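Local coordinates for protein afamin (Homo sapiens, PDB 6FAK) that carries hydrophobic molecules in body fluids, binding vitamin E and keeping lipidated Wnt proteins soluble and active, at residues 24-29 and 71-76; 75-78 and 82-85; 89-94 and 105-110. All blocks are in the same frame, centred on the assembly; numbering follows the deposited sequence.

Interaction 1. Residues 24-29 and 71-76; sequences YITIIA and NVLQEK
The apolar part of this contact is the side chain of L73 reaching across to A29 and T26. Its branch CD2 meets the CB methyl of A29 at 3.5 Å, and CD1 stands 4.0 Å from the same CB, so both methyls of the fork face the one small side chain, CD2 the nearer. CD1 also approaches the CG2 methyl of T26, more loosely, at 4.4 Å. With CG anti to the backbone N (chi1 -179°) the leucine stretches out from its helix, and a chi2 of 95°, well off the common staggered values, sets the turn of the fork. The buried surface is small, 112 Å² over both sides, in keeping with a contact made by so few side chains.

The setting is the first albumin domain of afamin, a member of the all-helical serum albumin family. Helix 22-33 and helix 69-78 face each other here, the nearest CA atoms of the two segments, those of T26 and L73, lying 8.0 Å apart. Helix 39-58, which links them in sequence, packs on both: T26 touches L45 and M49, while V72 lies against Y52. I25 and A29 also touch helix 253-268 of the second albumin repeat, so A29 serves contacts with two helices.

Polar interactions run within each helix or out to other partners. The hydroxyl of T26, OG1, hydrogen-bonds to the carbonyl O of I22 one turn earlier, which satisfies this buried oxygen inside its own helix and leaves the methyl for the apolar contact. Backbone bonds such as A29 N to I25 O (3.0 Å) and K76 N to V72 O (3.1 Å) are the usual i to i-4 bonds of each helix. On helix 69-78, E75 forms a salt bridge with R100 of helix 97-106.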
loop_
_atom_site.group_PDB
_atom_site.type_symbol
_atom_site.label_atom_id
_atom_site.label_comp_id
_atom_site.label_asym_id
_atom_site.label_seq_id
_atom_site.Cartn_x
_atom_site.Cartn_y
_atom_site.Cartn_z
ATOM N N TYR A 24 -14.694 11.538 -15.108
ATOM C CA TYR A 24 -13.577 10.752 -14.605
ATOM C C TYR A 24 -13.769 10.259 -13.149
ATOM O O TYR A 24 -13.475 9.117 -12.809
ATOM C CB TYR A 24 -12.270 11.550 -14.729
ATOM C CG TYR A 24 -12.002 12.060 -16.135
ATOM C CD1 TYR A 24 -11.788 11.173 -17.195
ATOM C CD2 TYR A 24 -11.995 13.438 -16.417
ATOM C CE1 TYR A 24 -11.567 11.645 -18.493
ATOM C CE2 TYR A 24 -11.754 13.913 -17.702
ATOM C CZ TYR A 24 -11.534 13.014 -18.735
ATOM O OH TYR A 24 -11.305 13.483 -20.013
ATOM N N ILE A 25 -14.218 11.172 -12.312
ATOM C CA ILE A 25 -14.550 10.936 -10.910
ATOM C C ILE A 25 -15.605 9.843 -10.751
ATOM O O ILE A 25 -15.477 8.956 -9.877
ATOM C CB ILE A 25 -15.018 12.265 -10.271
ATOM C CG1 ILE A 25 -13.817 13.214 -10.116
ATOM C CG2 ILE A 25 -15.721 12.069 -8.953
ATOM C CD1 ILE A 25 -14.254 14.616 -9.729
ATOM N N THR A 26 -16.651 9.916 -11.558
ATOM C CA THR A 26 -17.733 8.960 -11.469
ATOM C C THR A 26 -17.288 7.514 -11.840
ATOM O O THR A 26 -17.697 6.533 -11.202
ATOM C CB THR A 26 -18.913 9.402 -12.378
ATOM O OG1 THR A 26 -19.408 10.666 -11.916
ATOM C CG2 THR A 26 -20.042 8.416 -12.293
ATOM N N ILE A 27 -16.503 7.423 -12.906
ATOM C CA ILE A 27 -15.914 6.160 -13.377
ATOM C C ILE A 27 -15.064 5.545 -12.279
ATOM O O ILE A 27 -15.205 4.345 -11.970
ATOM C CB ILE A 27 -15.099 6.384 -14.671
ATOM C CG1 ILE A 27 -16.064 6.603 -15.820
ATOM C CG2 ILE A 27 -14.196 5.190 -14.985
ATOM C CD1 ILE A 27 -15.385 7.036 -17.123
ATOM N N ILE A 28 -14.199 6.373 -11.665
ATOM C CA ILE A 28 -13.322 5.866 -10.607
ATOM C C ILE A 28 -14.200 5.284 -9.467
ATOM O O ILE A 28 -14.013 4.142 -9.078
ATOM C CB ILE A 28 -12.420 6.940 -10.002
ATOM C CG1 ILE A 28 -11.355 7.398 -11.024
ATOM C CG2 ILE A 28 -11.714 6.416 -8.756
ATOM C CD1 ILE A 28 -10.460 8.524 -10.568
ATOM N N ALA A 29 -15.165 6.062 -8.989
ATOM C CA ALA A 29 -16.016 5.597 -7.857
ATOM C C ALA A 29 -16.762 4.271 -8.187
ATOM O O ALA A 29 -16.783 3.339 -7.402
ATOM C CB ALA A 29 -17.022 6.673 -7.492
ATOM N N ASN A 71 -23.538 9.240 -0.697
ATOM C CA ASN A 71 -24.964 8.916 -0.609
ATOM C C ASN A 71 -25.678 9.194 -1.928
ATOM O O ASN A 71 -26.532 8.392 -2.334
ATOM C CB ASN A 71 -25.660 9.585 0.604
ATOM C CG ASN A 71 -25.328 8.889 1.937
ATOM O OD1 ASN A 71 -24.961 7.697 1.960
ATOM N ND2 ASN A 71 -25.468 9.628 3.063
ATOM N N VAL A 72 -25.265 10.235 -2.641
ATOM C CA VAL A 72 -25.826 10.528 -3.973
ATOM C C VAL A 72 -25.423 9.479 -5.004
ATOM O O VAL A 72 -26.272 8.917 -5.669
ATOM C CB VAL A 72 -25.435 11.946 -4.492
ATOM C CG1 VAL A 72 -25.990 12.178 -5.896
ATOM C CG2 VAL A 72 -25.982 13.034 -3.536
ATOM N N LEU A 73 -24.119 9.216 -5.112
ATOM C CA LEU A 73 -23.570 8.221 -6.056
ATOM C C LEU A 73 -24.152 6.849 -5.847
ATOM O O LEU A 73 -24.542 6.177 -6.807
ATOM C CB LEU A 73 -22.069 8.128 -5.867
ATOM C CG LEU A 73 -21.343 7.139 -6.806
ATOM C CD1 LEU A 73 -20.826 7.928 -8.011
ATOM C CD2 LEU A 73 -20.244 6.429 -6.025
ATOM N N GLN A 74 -24.217 6.419 -4.588
ATOM C CA GLN A 74 -24.701 5.081 -4.249
ATOM C C GLN A 74 -26.206 4.960 -4.505
ATOM O O GLN A 74 -26.686 3.906 -4.939
ATOM C CB GLN A 74 -24.304 4.696 -2.811
ATOM C CG GLN A 74 -22.787 4.456 -2.730
ATOM C CD GLN A 74 -22.213 4.254 -1.339
ATOM O OE1 GLN A 74 -22.959 4.167 -0.338
ATOM N NE2 GLN A 74 -20.865 4.057 -1.283
ATOM N N GLU A 75 -26.953 6.049 -4.274
ATOM C CA GLU A 75 -28.363 6.070 -4.663
ATOM C C GLU A 75 -28.527 5.836 -6.161
ATOM O O GLU A 75 -29.345 5.002 -6.577
ATOM C CB GLU A 75 -29.004 7.401 -4.253
ATOM C CG GLU A 75 -30.440 7.538 -4.697
ATOM C CD GLU A 75 -31.414 6.690 -3.879
ATOM O OE1 GLU A 75 -31.010 6.110 -2.819
ATOM O OE2 GLU A 75 -32.610 6.643 -4.290
ATOM N N LYS A 76 -27.727 6.543 -6.979
ATOM C CA LYS A 76 -27.830 6.398 -8.434
ATOM C C LYS A 76 -27.414 5.029 -8.941
ATOM O O LYS A 76 -27.969 4.528 -9.901
ATOM C CB LYS A 76 -26.984 7.447 -9.154
ATOM C CG LYS A 76 -27.377 8.905 -8.908
ATOM C CD LYS A 76 -28.868 9.151 -9.104
ATOM C CE LYS A 76 -29.253 10.634 -9.014
ATOM N NZ LYS A 76 -30.707 10.790 -9.338
#

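Interaction 2. Residues 75-78 and 82-85; sequences EKIC and GLPQ
The pyrrolidine ring of P84, the one ring in this contact, meets the helix end across from it through its CG corner, which lies 3.8 Å from the carbonyl O of C78. Beyond the two segments, the same proline touches the aromatic ring of F89, as do I77 and L83.

Beside this ring contact, L83 comes in toward I77. Its methyl CD2 rests 3.6 Å from the carbonyl O of I77 and 4.1 Å from the CG2 branch of the same residue, the two side chains passing at a slant. CG2 of I77 lies anti to the backbone N, while the CG1 arm (chi1 -73°) leads away from L83, leaving the shorter branch to do the touching. The arrangement is a short connection between consecutive helices, three residues joining the two segments: helix 69-78 stops, and G82, with a positive phi of 75°, occupies the N-cap position of helix 83-86. The CB of C78 points away from residues 82-85, and its sulfur is bonded to C93.

Carbon meets carbonyl oxygen or carbon throughout, so the fit depends on shape and burial rather than on directed polar bonds, and the disulfide adds a covalent tie nearby.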
loop_
_atom_site.group_PDB
_atom_site.type_symbol
_atom_site.label_atom_id
_atom_site.label_comp_id
_atom_site.label_asym_id
_atom_site.label_seq_id
_atom_site.Cartn_x
_atom_site.Cartn_y
_atom_site.Cartn_z
ATOM N N GLU A 75 -26.953 6.049 -4.274
ATOM C CA GLU A 75 -28.363 6.070 -4.663
ATOM C C GLU A 75 -28.527 5.836 -6.161
ATOM O O GLU A 75 -29.345 5.002 -6.577
ATOM C CB GLU A 75 -29.004 7.401 -4.253
ATOM C CG GLU A 75 -30.440 7.538 -4.697
ATOM C CD GLU A 75 -31.414 6.690 -3.879
ATOM O OE1 GLU A 75 -31.010 6.110 -2.819
ATOM O OE2 GLU A 75 -32.610 6.643 -4.290
ATOM N N LYS A 76 -27.727 6.543 -6.979
ATOM C CA LYS A 76 -27.830 6.398 -8.434
ATOM C C LYS A 76 -27.414 5.029 -8.941
ATOM O O LYS A 76 -27.969 4.528 -9.901
ATOM C CB LYS A 76 -26.984 7.447 -9.154
ATOM C CG LYS A 76 -27.377 8.905 -8.908
ATOM C CD LYS A 76 -28.868 9.151 -9.104
ATOM C CE LYS A 76 -29.253 10.634 -9.014
ATOM N NZ LYS A 76 -30.707 10.790 -9.338
ATOM N N ILE A 77 -26.381 4.451 -8.355
ATOM C CA ILE A 77 -25.979 3.082 -8.698
ATOM C C ILE A 77 -27.098 2.083 -8.347
ATOM O O ILE A 77 -27.444 1.222 -9.159
ATOM C CB ILE A 77 -24.676 2.694 -7.949
ATOM C CG1 ILE A 77 -23.490 3.430 -8.563
ATOM C CG2 ILE A 77 -24.423 1.191 -7.965
ATOM C CD1 ILE A 77 -22.240 3.340 -7.717
ATOM N N CYS A 78 -27.653 2.215 -7.155
ATOM C CA CYS A 78 -28.708 1.307 -6.652
ATOM C C CYS A 78 -30.035 1.438 -7.457
ATOM O O CYS A 78 -30.807 0.497 -7.523
ATOM C CB CYS A 78 -28.986 1.584 -5.185
ATOM S SG CYS A 78 -27.732 0.880 -4.075
ATOM N N GLY A 82 -31.909 -3.784 -12.329
ATOM C CA GLY A 82 -31.246 -5.095 -12.383
ATOM C C GLY A 82 -29.758 -5.151 -12.054
ATOM O O GLY A 82 -29.194 -6.250 -11.948
ATOM N N LEU A 83 -29.136 -3.988 -11.840
ATOM C CA LEU A 83 -27.680 -3.912 -11.615
ATOM C C LEU A 83 -27.246 -4.473 -10.257
ATOM O O LEU A 83 -26.282 -5.252 -10.208
ATOM C CB LEU A 83 -27.211 -2.472 -11.830
ATOM C CG LEU A 83 -25.700 -2.223 -11.842
ATOM C CD1 LEU A 83 -25.117 -2.438 -13.233
ATOM C CD2 LEU A 83 -25.415 -0.815 -11.374
ATOM N N PRO A 84 -27.946 -4.124 -9.150
ATOM C CA PRO A 84 -27.535 -4.707 -7.847
ATOM C C PRO A 84 -27.607 -6.233 -7.849
ATOM O O PRO A 84 -26.697 -6.921 -7.369
ATOM C CB PRO A 84 -28.532 -4.105 -6.860
ATOM C CG PRO A 84 -28.888 -2.815 -7.481
ATOM C CD PRO A 84 -28.993 -3.111 -8.942
ATOM N N GLN A 85 -28.656 -6.762 -8.452
ATOM C CA GLN A 85 -28.845 -8.208 -8.568
ATOM C C GLN A 85 -27.814 -8.824 -9.540
ATOM O O GLN A 85 -27.256 -9.878 -9.262
ATOM C CB GLN A 85 -30.271 -8.491 -9.046
ATOM C CG GLN A 85 -31.333 -8.050 -8.024
ATOM C CD GLN A 85 -31.779 -6.579 -8.114
ATOM O OE1 GLN A 85 -31.322 -5.791 -8.957
ATOM N NE2 GLN A 85 -32.672 -6.209 -7.234
#

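Interaction 3. Residues 89-94 and 105-110; sequences FSHCCS and FYNKKS. With NAG (2-acetamido-2-deoxy-beta-D-glucopyranose), chain B.
N107 turns its amide toward F89 by holding CG anti to the backbone N (chi1 -163°), while F89 carries its CG between the backbone N and the carbonyl carbon (chi1 67°), which sends the phenyl ring off and leaves CB to face the amide. ND2 of N107 lies 4.0 Å from CB of F89. The same ND2 donates to the carbonyl O of Y33, which probably helps to hold the buried amide in its rotation. At the margin, OD1 of N107 stands oblique to the H91 ring, 4.5 Å from CE1, and the sulfur of C92 sits 3.8 Å above the imidazole plane, offset to its rim. S94 folds back on its own turn, its OG giving a hydrogen bond of 2.8 Å to the carbonyl O of S90.

O7 of the N-acetylglucosamine lies oblique to the Y106 ring, 3.6 Å from OH. With an alanine here the ring is gone, which is likely to leave a gap beside the acetamido group and let it turn more freely.

Adjacent cysteines C92 and C93, an albumin-family hallmark, bond to different helices, C92 to C103 of helix 97-106 and C93 to helix 69-78. Helix 90-93 is thus fastened to both, while F89 packs on helix 83-86.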
loop_
_atom_site.group_PDB
_atom_site.type_symbol
_atom_site.label_atom_id
_atom_site.label_comp_id
_atom_site.label_asym_id
_atom_site.label_seq_id
_atom_site.Cartn_x
_atom_site.Cartn_y
_atom_site.Cartn_z
ATOM N N PHE A 89 -24.790 -7.047 -5.371
ATOM C CA PHE A 89 -24.695 -6.043 -4.274
ATOM C C PHE A 89 -26.073 -5.544 -3.828
ATOM O O PHE A 89 -26.184 -4.494 -3.141
ATOM C CB PHE A 89 -23.681 -4.909 -4.607
ATOM C CG PHE A 89 -24.074 -4.012 -5.738
ATOM C CD1 PHE A 89 -24.874 -2.872 -5.514
ATOM C CD2 PHE A 89 -23.674 -4.276 -7.025
ATOM C CE1 PHE A 89 -25.249 -2.025 -6.562
ATOM C CE2 PHE A 89 -24.031 -3.440 -8.091
ATOM C CZ PHE A 89 -24.842 -2.300 -7.858
ATOM N N SER A 90 -27.121 -6.338 -4.110
ATOM C CA SER A 90 -28.487 -5.982 -3.697
ATOM C C SER A 90 -28.614 -5.803 -2.196
ATOM O O SER A 90 -29.414 -4.991 -1.732
ATOM C CB SER A 90 -29.518 -7.040 -4.180
ATOM O OG SER A 90 -29.316 -8.234 -3.467
ATOM N N HIS A 91 -27.865 -6.604 -1.431
ATOM C CA HIS A 91 -27.839 -6.467 0.019
ATOM C C HIS A 91 -27.373 -5.048 0.482
ATOM O O HIS A 91 -27.858 -4.521 1.495
ATOM C CB HIS A 91 -26.993 -7.583 0.647
ATOM C CG HIS A 91 -25.547 -7.554 0.263
ATOM N ND1 HIS A 91 -25.096 -7.887 -1.002
ATOM C CD2 HIS A 91 -24.440 -7.238 0.984
ATOM C CE1 HIS A 91 -23.776 -7.779 -1.038
ATOM N NE2 HIS A 91 -23.354 -7.386 0.152
ATOM N N CYS A 92 -26.473 -4.414 -0.271
ATOM C CA CYS A 92 -26.116 -2.993 0.006
ATOM C C CYS A 92 -27.251 -2.002 -0.279
ATOM O O CYS A 92 -27.457 -1.037 0.454
ATOM C CB CYS A 92 -24.856 -2.587 -0.764
ATOM S SG CYS A 92 -23.430 -3.596 -0.343
ATOM N N CYS A 93 -27.992 -2.235 -1.340
ATOM C CA CYS A 93 -29.062 -1.349 -1.708
ATOM C C CYS A 93 -30.303 -1.491 -0.824
ATOM O O CYS A 93 -31.098 -0.561 -0.765
ATOM C CB CYS A 93 -29.415 -1.534 -3.196
ATOM S SG CYS A 93 -28.045 -1.132 -4.275
ATOM N N SER A 94 -30.452 -2.639 -0.159
ATOM C CA SER A 94 -31.500 -2.876 0.849
ATOM C C SER A 94 -31.264 -2.122 2.171
ATOM O O SER A 94 -32.144 -2.123 3.014
ATOM C CB SER A 94 -31.579 -4.368 1.203
ATOM O OG SER A 94 -31.619 -5.161 0.041
ATOM N N PHE A 105 -18.392 -0.242 1.007
ATOM C CA PHE A 105 -17.014 -0.392 1.393
ATOM C C PHE A 105 -16.576 -1.853 1.541
ATOM O O PHE A 105 -15.513 -2.222 1.040
ATOM C CB PHE A 105 -16.736 0.406 2.668
ATOM C CG PHE A 105 -15.397 0.155 3.252
ATOM C CD1 PHE A 105 -14.277 0.739 2.707
ATOM C CD2 PHE A 105 -15.245 -0.619 4.391
ATOM C CE1 PHE A 105 -13.019 0.508 3.263
ATOM C CE2 PHE A 105 -13.993 -0.851 4.941
ATOM C CZ PHE A 105 -12.894 -0.276 4.371
ATOM N N TYR A 106 -17.374 -2.660 2.259
ATOM C CA TYR A 106 -17.129 -4.078 2.368
ATOM C C TYR A 106 -17.237 -4.859 1.052
ATOM O O TYR A 106 -16.682 -5.952 0.986
ATOM C CB TYR A 106 -17.983 -4.767 3.451
ATOM C CG TYR A 106 -17.636 -4.365 4.864
ATOM C CD1 TYR A 106 -16.321 -4.314 5.281
ATOM C CD2 TYR A 106 -18.625 -4.071 5.802
ATOM C CE1 TYR A 106 -15.989 -3.944 6.563
ATOM C CE2 TYR A 106 -18.295 -3.704 7.109
ATOM C CZ TYR A 106 -16.967 -3.629 7.470
ATOM O OH TYR A 106 -16.573 -3.306 8.755
ATOM N N ASN A 107 -17.931 -4.321 0.058
ATOM C CA ASN A 107 -18.077 -4.936 -1.251
ATOM C C ASN A 107 -16.800 -4.925 -2.099
ATOM O O ASN A 107 -16.688 -5.701 -3.055
ATOM C CB ASN A 107 -19.202 -4.228 -2.023
ATOM C CG ASN A 107 -19.722 -5.053 -3.224
ATOM O OD1 ASN A 107 -20.113 -6.164 -3.031
ATOM N ND2 ASN A 107 -19.735 -4.473 -4.433
ATOM N N LYS A 108 -15.837 -4.038 -1.793
ATOM C CA LYS A 108 -14.584 -3.985 -2.572
ATOM C C LYS A 108 -13.810 -5.260 -2.374
ATOM O O LYS A 108 -13.759 -5.778 -1.251
ATOM C CB LYS A 108 -13.734 -2.769 -2.163
ATOM C CG LYS A 108 -14.435 -1.485 -2.552
ATOM C CD LYS A 108 -13.590 -0.264 -2.273
ATOM C CE LYS A 108 -14.219 1.016 -2.805
ATOM N NZ LYS A 108 -13.176 2.066 -2.800
ATOM N N LYS A 109 -13.211 -5.764 -3.451
ATOM C CA LYS A 109 -12.344 -6.956 -3.396
ATOM C C LYS A 109 -10.903 -6.592 -3.678
ATOM O O LYS A 109 -10.596 -6.062 -4.774
ATOM C CB LYS A 109 -12.790 -7.979 -4.452
ATOM C CG LYS A 109 -14.181 -8.561 -4.167
ATOM C CD LYS A 109 -15.180 -7.997 -5.166
ATOM C CE LYS A 109 -16.621 -8.204 -4.735
ATOM N NZ LYS A 109 -17.431 -7.307 -5.555
ATOM N N SER A 110 -10.030 -6.884 -2.709
ATOM C CA SER A 110 -8.573 -6.776 -2.894
ATOM C C SER A 110 -8.050 -7.715 -3.965
ATOM O O SER A 110 -7.198 -7.324 -4.746
ATOM C CB SER A 110 -7.849 -7.072 -1.567
ATOM O OG SER A 110 -8.553 -8.086 -0.867
HETATM C C1 NAG B . -12.458 -6.037 11.948
HETATM C C2 NAG B . -13.973 -5.881 12.018
HETATM C C3 NAG B . -14.336 -4.515 12.588
HETATM C C4 NAG B . -13.643 -4.315 13.928
HETATM C C5 NAG B . -12.139 -4.583 13.814
HETATM C C6 NAG B . -11.459 -4.494 15.177
HETATM C C7 NAG B . -15.706 -6.740 10.494
HETATM C C8 NAG B . -16.392 -7.327 11.699
HETATM N N2 NAG B . -14.564 -6.064 10.700
HETATM O O3 NAG B . -15.759 -4.414 12.753
HETATM O O4 NAG B . -13.876 -2.980 14.395
HETATM O O5 NAG B . -11.900 -5.885 13.256
HETATM O O6 NAG B . -11.979 -5.505 16.048
HETATM O O7 NAG B . -16.170 -6.875 9.374
#

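How the interactions relate
Read from the N terminus, interaction 1 closes the longest loop, bringing helix 69-78 back to helix 22-33 after a 41-residue excursion that includes helix 39-58. Interaction 2 begins where that loop ends, sharing E75 and K76, and closes a turn of three residues into helix 83-86. Interaction 3 follows in series, its ten intervening residues mostly helical. The contacts succeed one another, with none enclosing another. Interactions 2 and 3 touch directly, through the disulfide and a probable hydrogen bond between F89 N and P84 O. Together they tie helix 22-33 to helix 69-78, and that helix through helices 83-86 and 90-93 to the end of helix 97-106.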